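Local coordinates for protein GNAT family acetyltransferase (Mycobacterium smegmatis, PDB 6C30) that probably transfers an acetyl group from acetyl-CoA to an amino group, as a RimJ-type N-acetyltransferase of the GNAT family, at residues Lys178-Val183 with Arg188-Val193. Residues are numbered along the deposited sequence; the frame is centred on the assembly and turned at random.
Sequences KRYLEV and RDHLLV
R188 pairs with L181 across an antiparallel hairpin. Strand 186-196 also pairs with strands 150-155 and 172-180 in the mixed sheet of the GNAT domain. R188 N donates to L181 O at 2.9 Å, a nearly straight bond (170°). Y180 and L181 both face R188, which makes a classic beta bulge in the first strand. R188 O accepts from both bulge residues. Y180 N approaches from one face of the carbonyl plane (3.0 Å to R188 O) and H190 ND1 from the other. The bond from L181 N is weak. The R188 side chain bends at chi2 (-87°), passes V183 CB, and brings R188 NE to V183 O at 2.9 Å. That oxygen lies at the guanidinium edge, in plane, while NH2 bonds to D184 O in the turn. The two oxygens of D189 take different partners. D189 OD1 takes R179 N on its anti side (2.9 Å), and D189 OD2 takes K178 NZ on its syn side in a 2.7 Å salt bridge. K178 folds at chi2 and chi3 to run alongside D189. H190 is buried. L181 CD1 sits over one face of the H190 imidazole, 4.0 Å from the ring centroid. V183 CG2 meets the ring edge, and Y180 turns an edge toward a face in an offset edge-to-face pair. The ND1 bond to R188 O implies a proton on ND1 and limits ring rotation. The paired carboxylate bonds probably favour an ionised D189. D189 thus holds K178 and R179, while R188 O and N hold Y180 and L181.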
ATOM      1  N   LYS A 178     -25.298  29.373   4.255  1.00 12.02           N
ATOM      2  CA  LYS A 178     -26.671  29.110   4.671  1.00 13.18           C
ATOM      3  C   LYS A 178     -27.378  28.097   3.762  1.00 12.89           C
ATOM      4  O   LYS A 178     -27.326  28.210   2.535  1.00 13.82           O
ATOM      5  CB  LYS A 178     -27.482  30.413   4.700  1.00 15.37           C
ATOM      6  CG  LYS A 178     -26.947  31.458   5.683  1.00 15.07           C
ATOM      7  CD  LYS A 178     -27.005  30.990   7.142  1.00 15.08           C
ATOM      8  CE  LYS A 178     -28.433  30.864   7.630  1.00 16.10           C
ATOM      9  NZ  LYS A 178     -28.484  30.454   9.072  1.00 17.59           N
ATOM     10  N   ARG A 179     -28.036  27.110   4.373  1.00 13.72           N
ATOM     11  CA  ARG A 179     -28.883  26.162   3.635  1.00 13.96           C
ATOM     12  C   ARG A 179     -28.111  25.567   2.457  1.00 12.36           C
ATOM     13  O   ARG A 179     -28.615  25.493   1.338  1.00 14.01           O
ATOM     14  CB  ARG A 179     -30.168  26.854   3.153  1.00 15.01           C
ATOM     15  CG  ARG A 179     -31.052  27.362   4.289  1.00 15.89           C
ATOM     16  CD  ARG A 179     -32.190  28.265   3.800  1.00 16.82           C
ATOM     17  NE  ARG A 179     -31.700  29.482   3.152  1.00 16.65           N
ATOM     18  CZ  ARG A 179     -31.303  30.573   3.803  1.00 17.73           C
ATOM     19  NH1 ARG A 179     -31.343  30.612   5.131  1.00 18.29           N
ATOM     20  NH2 ARG A 179     -30.871  31.632   3.129  1.00 17.36           N
ATOM     21  N   TYR A 180     -26.876  25.160   2.721  1.00 12.76           N
ATOM     22  CA  TYR A 180     -25.908  24.895   1.663  1.00 12.70           C
ATOM     23  C   TYR A 180     -26.093  23.542   0.970  1.00 13.15           C
ATOM     24  O   TYR A 180     -26.088  23.467  -0.257  1.00 14.55           O
ATOM     25  CB  TYR A 180     -24.485  25.012   2.240  1.00 13.22           C
ATOM     26  CG  TYR A 180     -23.389  24.755   1.231  1.00 12.39           C
ATOM     27  CD1 TYR A 180     -23.198  25.612   0.153  1.00 13.58           C
ATOM     28  CD2 TYR A 180     -22.541  23.664   1.362  1.00 13.50           C
ATOM     29  CE1 TYR A 180     -22.195  25.374  -0.773  1.00 15.05           C
ATOM     30  CE2 TYR A 180     -21.533  23.425   0.443  1.00 13.76           C
ATOM     31  CZ  TYR A 180     -21.372  24.277  -0.623  1.00 15.31           C
ATOM     32  OH  TYR A 180     -20.366  24.020  -1.534  1.00 18.68           O
ATOM     33  N   LEU A 181     -26.224  22.477   1.757  1.00 12.43           N
ATOM     34  CA  LEU A 181     -26.305  21.121   1.216  1.00 13.32           C
ATOM     35  C   LEU A 181     -27.537  20.419   1.748  1.00 12.87           C
ATOM     36  O   LEU A 181     -27.914  20.605   2.917  1.00 14.23           O
ATOM     37  CB  LEU A 181     -25.052  20.317   1.578  1.00 14.81           C
ATOM     38  CG  LEU A 181     -23.822  20.479   0.687  1.00 16.01           C
ATOM     39  CD1 LEU A 181     -22.556  20.027   1.403  1.00 16.88           C
ATOM     40  CD2 LEU A 181     -24.013  19.714  -0.632  1.00 17.77           C
ATOM     41  N   GLU A 182     -28.157  19.602   0.903  1.00 13.37           N
ATOM     42  CA  GLU A 182     -29.321  18.831   1.307  1.00 14.69           C
ATOM     43  C   GLU A 182     -28.840  17.626   2.101  1.00 13.20           C
ATOM     44  O   GLU A 182     -28.255  16.696   1.540  1.00 14.08           O
ATOM     45  CB  GLU A 182     -30.125  18.385   0.088  1.00 15.94           C
ATOM     46  CG  GLU A 182     -31.610  18.237   0.334  1.00 19.86           C
ATOM     47  CD  GLU A 182     -32.330  17.599  -0.845  1.00 25.88           C
ATOM     48  OE1 GLU A 182     -31.702  17.389  -1.908  1.00 25.20           O
ATOM     49  OE2 GLU A 182     -33.531  17.297  -0.699  1.00 27.66           O
ATOM     50  N   VAL A 183     -29.063  17.653   3.408  1.00 12.45           N
ATOM     51  CA  VAL A 183     -28.525  16.647   4.330  1.00 14.29           C
ATOM     52  C   VAL A 183     -29.594  16.320   5.368  1.00 14.05           C
ATOM     53  O   VAL A 183     -30.180  17.222   5.960  1.00 14.61           O
ATOM     54  CB  VAL A 183     -27.245  17.156   5.049  1.00 12.02           C
ATOM     55  CG1 VAL A 183     -26.826  16.205   6.163  1.00 14.66           C
ATOM     56  CG2 VAL A 183     -26.105  17.380   4.066  1.00 13.40           C
ATOM     57  N   ARG A 188     -29.127  22.324   4.861  1.00 13.96           N
ATOM     58  CA  ARG A 188     -28.436  22.580   6.129  1.00 13.36           C
ATOM     59  C   ARG A 188     -27.265  23.546   6.001  1.00 13.97           C
ATOM     60  O   ARG A 188     -26.447  23.421   5.083  1.00 12.93           O
ATOM     61  CB  ARG A 188     -27.908  21.272   6.732  1.00 14.98           C
ATOM     62  CG  ARG A 188     -28.892  20.125   6.760  1.00 20.55           C
ATOM     63  CD  ARG A 188     -29.707  20.176   8.005  1.00 24.14           C
ATOM     64  NE  ARG A 188     -30.622  19.048   8.142  1.00 18.74           N
ATOM     65  CZ  ARG A 188     -31.453  18.926   9.171  1.00 22.25           C
ATOM     66  NH1 ARG A 188     -31.447  19.856  10.117  1.00 24.15           N
ATOM     67  NH2 ARG A 188     -32.281  17.895   9.258  1.00 21.92           N
ATOM     68  N   ASP A 189     -27.167  24.499   6.933  1.00 13.17           N
ATOM     69  CA  ASP A 189     -25.991  25.362   7.002  1.00 13.48           C
ATOM     70  C   ASP A 189     -24.708  24.540   7.113  1.00 12.03           C
ATOM     71  O   ASP A 189     -24.664  23.551   7.845  1.00 13.09           O
ATOM     72  CB  ASP A 189     -26.035  26.289   8.218  1.00 14.67           C
ATOM     73  CG  ASP A 189     -27.177  27.289   8.195  1.00 15.48           C
ATOM     74  OD1 ASP A 189     -27.965  27.371   7.220  1.00 14.13           O
ATOM     75  OD2 ASP A 189     -27.258  28.023   9.207  1.00 16.65           O
ATOM     76  N   HIS A 190     -23.666  24.955   6.405  1.00 13.54           N
ATOM     77  CA  HIS A 190     -22.333  24.380   6.553  1.00 13.05           C
ATOM     78  C   HIS A 190     -21.319  25.501   6.734  1.00 13.10           C
ATOM     79  O   HIS A 190     -21.358  26.500   6.006  1.00 13.79           O
ATOM     80  CB  HIS A 190     -21.942  23.540   5.329  1.00 14.25           C
ATOM     81  CG  HIS A 190     -22.583  22.185   5.273  1.00 11.75           C
ATOM     82  ND1 HIS A 190     -23.939  22.008   5.108  1.00 12.08           N
ATOM     83  CD2 HIS A 190     -22.043  20.940   5.330  1.00 12.41           C
ATOM     84  CE1 HIS A 190     -24.210  20.712   5.084  1.00 12.69           C
ATOM     85  NE2 HIS A 190     -23.077  20.045   5.207  1.00 13.21           N
ATOM     86  N   LEU A 191     -20.427  25.355   7.708  1.00 13.80           N
ATOM     87  CA  LEU A 191     -19.246  26.205   7.783  1.00 12.94           C
ATOM     88  C   LEU A 191     -18.329  25.923   6.608  1.00 13.24           C
ATOM     89  O   LEU A 191     -18.233  24.784   6.150  1.00 13.17           O
ATOM     90  CB  LEU A 191     -18.491  25.971   9.092  1.00 16.52           C
ATOM     91  CG  LEU A 191     -19.202  26.468  10.351  1.00 16.73           C
ATOM     92  CD1 LEU A 191     -18.679  25.722  11.554  1.00 18.08           C
ATOM     93  CD2 LEU A 191     -19.024  27.970  10.522  1.00 20.74           C
ATOM     94  N   LEU A 192     -17.681  26.966   6.111  1.00 12.73           N
ATOM     95  CA  LEU A 192     -16.635  26.834   5.120  1.00 12.37           C
ATOM     96  C   LEU A 192     -15.307  27.071   5.815  1.00 13.96           C
ATOM     97  O   LEU A 192     -15.123  28.108   6.467  1.00 13.82           O
ATOM     98  CB  LEU A 192     -16.835  27.842   3.981  1.00 14.39           C
ATOM     99  CG  LEU A 192     -15.766  27.864   2.893  1.00 13.11           C
ATOM    100  CD1 LEU A 192     -15.777  26.560   2.112  1.00 14.00           C
ATOM    101  CD2 LEU A 192     -15.956  29.052   1.950  1.00 15.76           C
ATOM    102  N   VAL A 193     -14.392  26.120   5.687  1.00 12.72           N
ATOM    103  CA  VAL A 193     -13.055  26.277   6.252  1.00 13.17           C
ATOM    104  C   VAL A 193     -12.027  26.121   5.128  1.00 13.14           C
ATOM    105  O   VAL A 193     -12.327  25.523   4.095  1.00 13.07           O
ATOM    106  CB  VAL A 193     -12.781  25.269   7.401  1.00 12.00           C
ATOM    107  CG1 VAL A 193     -13.845  25.379   8.489  1.00 14.68           C
ATOM    108  CG2 VAL A 193     -12.691  23.836   6.875  1.00 13.69           C
TER